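Local structure of D-3-phosphoglycerate dehydrogenase (Sulfolobus tokodaii, 2EKL) at residues 112-124 with 134-146. The protein probably oxidises D-3-phosphoglycerate with NAD as coenzyme, as a member of the D-isomer specific 2-hydroxyacid dehydrogenase family. Numbering follows the deposited sequence.
Sequences LMIAAARKMYTSM and KIEGLELAGKTIG
The guanidinium of Arg118 meets the loop before strand 144-148 through a water at its edge: the water lies in the plane of the group, accepts from NH1 at 3.0 Å and donates to Leu138 O. With CG beside the backbone N and the chain bent at its second and third torsions, the arginine curls, and CD rests against Leu138 O. NH1 also bonds Ser104 O and NH2 bonds Ile284 O, both of the second subunit, which should hold the group's rotation at the dimer interface. Here helix 102-118 ends in a Schellman motif at Lys119, which is also the N-cap of helix 120-128, and the returning chain leads into the first strand of the Rossmann-type NAD-binding domain. At this helix end Ala117 O accepts from Leu138 N (2.8 Å, 161° at the hydrogen), and Gly137 CA adds a CH...O contact to the same oxygen; a CB on Gly137 would clash with it.

Beyond the kink, Ile135 straddles two residues: CG1 lies across the Lys119 chain at CD, 3.5 Å away and at about a right angle, while CG2 touches Ser123 CB. With an alanine in place of Ile135, the aliphatic part of Lys119 and CB of Ser123 would probably lose their apolar cover, and the lysine is likely to swing more freely. Lys119 NZ reaches Glu136 O in a weak hydrogen bond.

Nearer the strand, Leu140 packs on the helix with both methyls: CD2 against Ala117 CB, and CD1 against Ile114 CG1. Met113 bends at chi3 (71°), turning CE to 3.9 Å from Leu140 CD1, while its SD lies 4.0 Å from Ile145 CD1 on the strand.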
# COMPACT_ATOMS: atom_id res chain seq x y z
N LEU A 112 -2.04 -1.12 -4.04
CA LEU A 112 -2.52 -2.38 -4.61
C LEU A 112 -1.38 -3.39 -4.74
O LEU A 112 -1.55 -4.58 -4.43
CB LEU A 112 -3.16 -2.14 -5.98
CG LEU A 112 -4.57 -1.52 -5.97
CD1 LEU A 112 -5.00 -1.15 -7.38
CD2 LEU A 112 -5.54 -2.53 -5.37
N MET A 113 -0.22 -2.92 -5.17
CA MET A 113 0.94 -3.81 -5.32
C MET A 113 1.29 -4.48 -3.99
O MET A 113 1.50 -5.69 -3.93
CB MET A 113 2.14 -3.02 -5.84
CG MET A 113 3.42 -3.84 -5.92
SD MET A 113 4.83 -2.89 -6.57
CE MET A 113 5.15 -1.78 -5.21
N ILE A 114 1.34 -3.68 -2.93
CA ILE A 114 1.68 -4.22 -1.62
C ILE A 114 0.56 -5.10 -1.07
O ILE A 114 0.82 -6.15 -0.50
CB ILE A 114 1.99 -3.08 -0.62
CG1 ILE A 114 3.21 -2.29 -1.11
CG2 ILE A 114 2.28 -3.65 0.76
CD1 ILE A 114 3.45 -0.98 -0.36
N ALA A 115 -0.69 -4.67 -1.26
CA ALA A 115 -1.82 -5.45 -0.77
C ALA A 115 -1.84 -6.82 -1.44
O ALA A 115 -2.12 -7.83 -0.79
CB ALA A 115 -3.13 -4.72 -1.04
N ALA A 116 -1.51 -6.86 -2.73
CA ALA A 116 -1.48 -8.12 -3.48
C ALA A 116 -0.33 -9.01 -3.02
O ALA A 116 -0.49 -10.21 -2.82
CB ALA A 116 -1.35 -7.82 -4.97
N ALA A 117 0.84 -8.40 -2.88
CA ALA A 117 2.03 -9.13 -2.46
C ALA A 117 1.89 -9.70 -1.05
O ALA A 117 2.42 -10.78 -0.76
CB ALA A 117 3.25 -8.21 -2.52
N ARG A 118 1.16 -9.01 -0.19
CA ARG A 118 1.04 -9.44 1.19
C ARG A 118 -0.31 -9.97 1.64
O ARG A 118 -0.52 -10.19 2.84
CB ARG A 118 1.47 -8.27 2.09
CG ARG A 118 2.90 -7.84 1.83
CD ARG A 118 3.88 -8.91 2.31
NE ARG A 118 4.05 -8.86 3.76
CZ ARG A 118 4.85 -8.00 4.39
NH1 ARG A 118 5.56 -7.12 3.69
NH2 ARG A 118 4.94 -8.03 5.71
N LYS A 119 -1.22 -10.17 0.69
CA LYS A 119 -2.56 -10.67 1.00
C LYS A 119 -3.16 -9.86 2.13
O LYS A 119 -3.72 -10.41 3.08
CB LYS A 119 -2.48 -12.15 1.40
CG LYS A 119 -1.86 -13.01 0.31
CD LYS A 119 -1.68 -14.45 0.76
CE LYS A 119 -0.96 -15.25 -0.31
NZ LYS A 119 -0.71 -16.65 0.12
N MET A 120 -3.04 -8.54 2.04
CA MET A 120 -3.56 -7.67 3.08
C MET A 120 -5.07 -7.79 3.27
O MET A 120 -5.56 -7.74 4.39
CB MET A 120 -3.18 -6.22 2.80
CG MET A 120 -1.70 -5.94 3.01
SD MET A 120 -1.25 -4.21 2.75
CE MET A 120 -1.90 -3.47 4.20
N TYR A 121 -5.81 -7.95 2.17
CA TYR A 121 -7.26 -8.05 2.28
C TYR A 121 -7.65 -9.25 3.13
O TYR A 121 -8.48 -9.13 4.03
CB TYR A 121 -7.90 -8.20 0.90
CG TYR A 121 -9.40 -8.35 0.97
CD1 TYR A 121 -10.19 -7.33 1.48
CD2 TYR A 121 -10.02 -9.53 0.57
CE1 TYR A 121 -11.58 -7.48 1.59
CE2 TYR A 121 -11.40 -9.69 0.67
CZ TYR A 121 -12.17 -8.67 1.18
OH TYR A 121 -13.54 -8.82 1.27
N THR A 122 -7.06 -10.40 2.84
CA THR A 122 -7.36 -11.61 3.57
C THR A 122 -7.07 -11.41 5.06
O THR A 122 -7.88 -11.80 5.91
CB THR A 122 -6.52 -12.79 3.04
OG1 THR A 122 -6.79 -12.98 1.65
CG2 THR A 122 -6.85 -14.07 3.80
N SER A 123 -5.94 -10.80 5.36
CA SER A 123 -5.53 -10.54 6.74
C SER A 123 -6.48 -9.57 7.44
O SER A 123 -6.87 -9.80 8.59
CB SER A 123 -4.11 -9.97 6.76
OG SER A 123 -3.60 -9.86 8.09
N MET A 124 -6.86 -8.50 6.75
CA MET A 124 -7.75 -7.51 7.35
C MET A 124 -9.14 -8.10 7.61
O MET A 124 -9.78 -7.77 8.61
CB MET A 124 -7.87 -6.28 6.46
CG MET A 124 -6.56 -5.52 6.29
SD MET A 124 -6.78 -4.09 5.21
CE MET A 124 -6.75 -4.85 3.64
N LYS A 134 -1.87 -15.34 11.23
CA LYS A 134 -0.88 -14.78 10.32
C LYS A 134 -0.98 -15.39 8.93
O LYS A 134 -1.33 -16.56 8.77
CB LYS A 134 0.53 -15.00 10.88
CG LYS A 134 0.80 -14.29 12.20
CD LYS A 134 2.23 -14.54 12.66
CE LYS A 134 2.55 -13.79 13.95
NZ LYS A 134 3.92 -14.11 14.45
N ILE A 135 -0.66 -14.59 7.92
CA ILE A 135 -0.70 -15.02 6.52
C ILE A 135 0.62 -14.58 5.87
O ILE A 135 1.06 -13.45 6.06
CB ILE A 135 -1.89 -14.36 5.77
CG1 ILE A 135 -1.82 -14.69 4.28
CG2 ILE A 135 -1.87 -12.86 5.99
CD1 ILE A 135 -1.99 -16.17 3.98
N GLU A 136 1.24 -15.48 5.12
CA GLU A 136 2.52 -15.17 4.49
C GLU A 136 2.41 -14.70 3.04
O GLU A 136 1.67 -15.28 2.24
CB GLU A 136 3.44 -16.39 4.56
CG GLU A 136 4.84 -16.14 4.02
CD GLU A 136 5.69 -17.40 3.99
OE1 GLU A 136 6.06 -17.89 5.08
OE2 GLU A 136 5.98 -17.89 2.89
N GLY A 137 3.16 -13.65 2.71
CA GLY A 137 3.17 -13.12 1.36
C GLY A 137 4.58 -13.04 0.78
O GLY A 137 5.45 -13.86 1.10
N LEU A 138 4.80 -12.05 -0.08
CA LEU A 138 6.09 -11.85 -0.74
C LEU A 138 6.69 -10.48 -0.47
O LEU A 138 5.98 -9.48 -0.41
CB LEU A 138 5.92 -12.03 -2.25
CG LEU A 138 5.44 -13.39 -2.75
CD1 LEU A 138 5.24 -13.35 -4.26
CD2 LEU A 138 6.45 -14.47 -2.37
N GLU A 139 8.02 -10.45 -0.33
CA GLU A 139 8.75 -9.20 -0.10
C GLU A 139 9.03 -8.57 -1.47
O GLU A 139 9.17 -9.28 -2.48
CB GLU A 139 10.05 -9.50 0.64
CG GLU A 139 10.88 -8.28 1.00
CD GLU A 139 12.05 -8.63 1.89
OE1 GLU A 139 11.87 -8.68 3.13
OE2 GLU A 139 13.16 -8.88 1.35
N LEU A 140 9.13 -7.24 -1.52
CA LEU A 140 9.33 -6.55 -2.79
C LEU A 140 10.74 -6.03 -3.05
O LEU A 140 11.17 -5.97 -4.20
CB LEU A 140 8.33 -5.40 -2.91
CG LEU A 140 6.87 -5.87 -2.92
CD1 LEU A 140 5.92 -4.70 -2.69
CD2 LEU A 140 6.58 -6.55 -4.26
N ALA A 141 11.43 -5.64 -1.99
CA ALA A 141 12.78 -5.11 -2.11
C ALA A 141 13.68 -6.07 -2.87
O ALA A 141 13.60 -7.29 -2.68
CB ALA A 141 13.36 -4.83 -0.72
N GLY A 142 14.53 -5.53 -3.74
CA GLY A 142 15.45 -6.35 -4.50
C GLY A 142 14.86 -6.98 -5.75
O GLY A 142 15.59 -7.45 -6.62
N LYS A 143 13.53 -7.00 -5.84
CA LYS A 143 12.89 -7.58 -7.00
C LYS A 143 12.78 -6.56 -8.12
O LYS A 143 13.03 -5.36 -7.93
CB LYS A 143 11.53 -8.14 -6.61
CG LYS A 143 11.68 -9.34 -5.68
CD LYS A 143 10.36 -9.97 -5.31
CE LYS A 143 10.59 -11.11 -4.33
NZ LYS A 143 9.30 -11.63 -3.82
N THR A 144 12.40 -7.03 -9.30
CA THR A 144 12.29 -6.18 -10.47
C THR A 144 10.85 -5.84 -10.83
O THR A 144 10.00 -6.73 -10.90
CB THR A 144 12.93 -6.86 -11.70
OG1 THR A 144 14.32 -7.09 -11.43
CG2 THR A 144 12.80 -5.99 -12.94
N ILE A 145 10.57 -4.56 -11.05
CA ILE A 145 9.23 -4.14 -11.43
C ILE A 145 9.28 -3.62 -12.87
O ILE A 145 10.21 -2.90 -13.25
CB ILE A 145 8.66 -3.04 -10.50
CG1 ILE A 145 7.24 -2.67 -10.95
CG2 ILE A 145 9.58 -1.82 -10.49
CD1 ILE A 145 6.53 -1.68 -10.03
N GLY A 146 8.29 -4.01 -13.66
CA GLY A 146 8.22 -3.57 -15.04
C GLY A 146 7.05 -2.63 -15.24
O GLY A 146 5.89 -3.02 -15.10
O HOH W 1 5.82 -6.86 0.76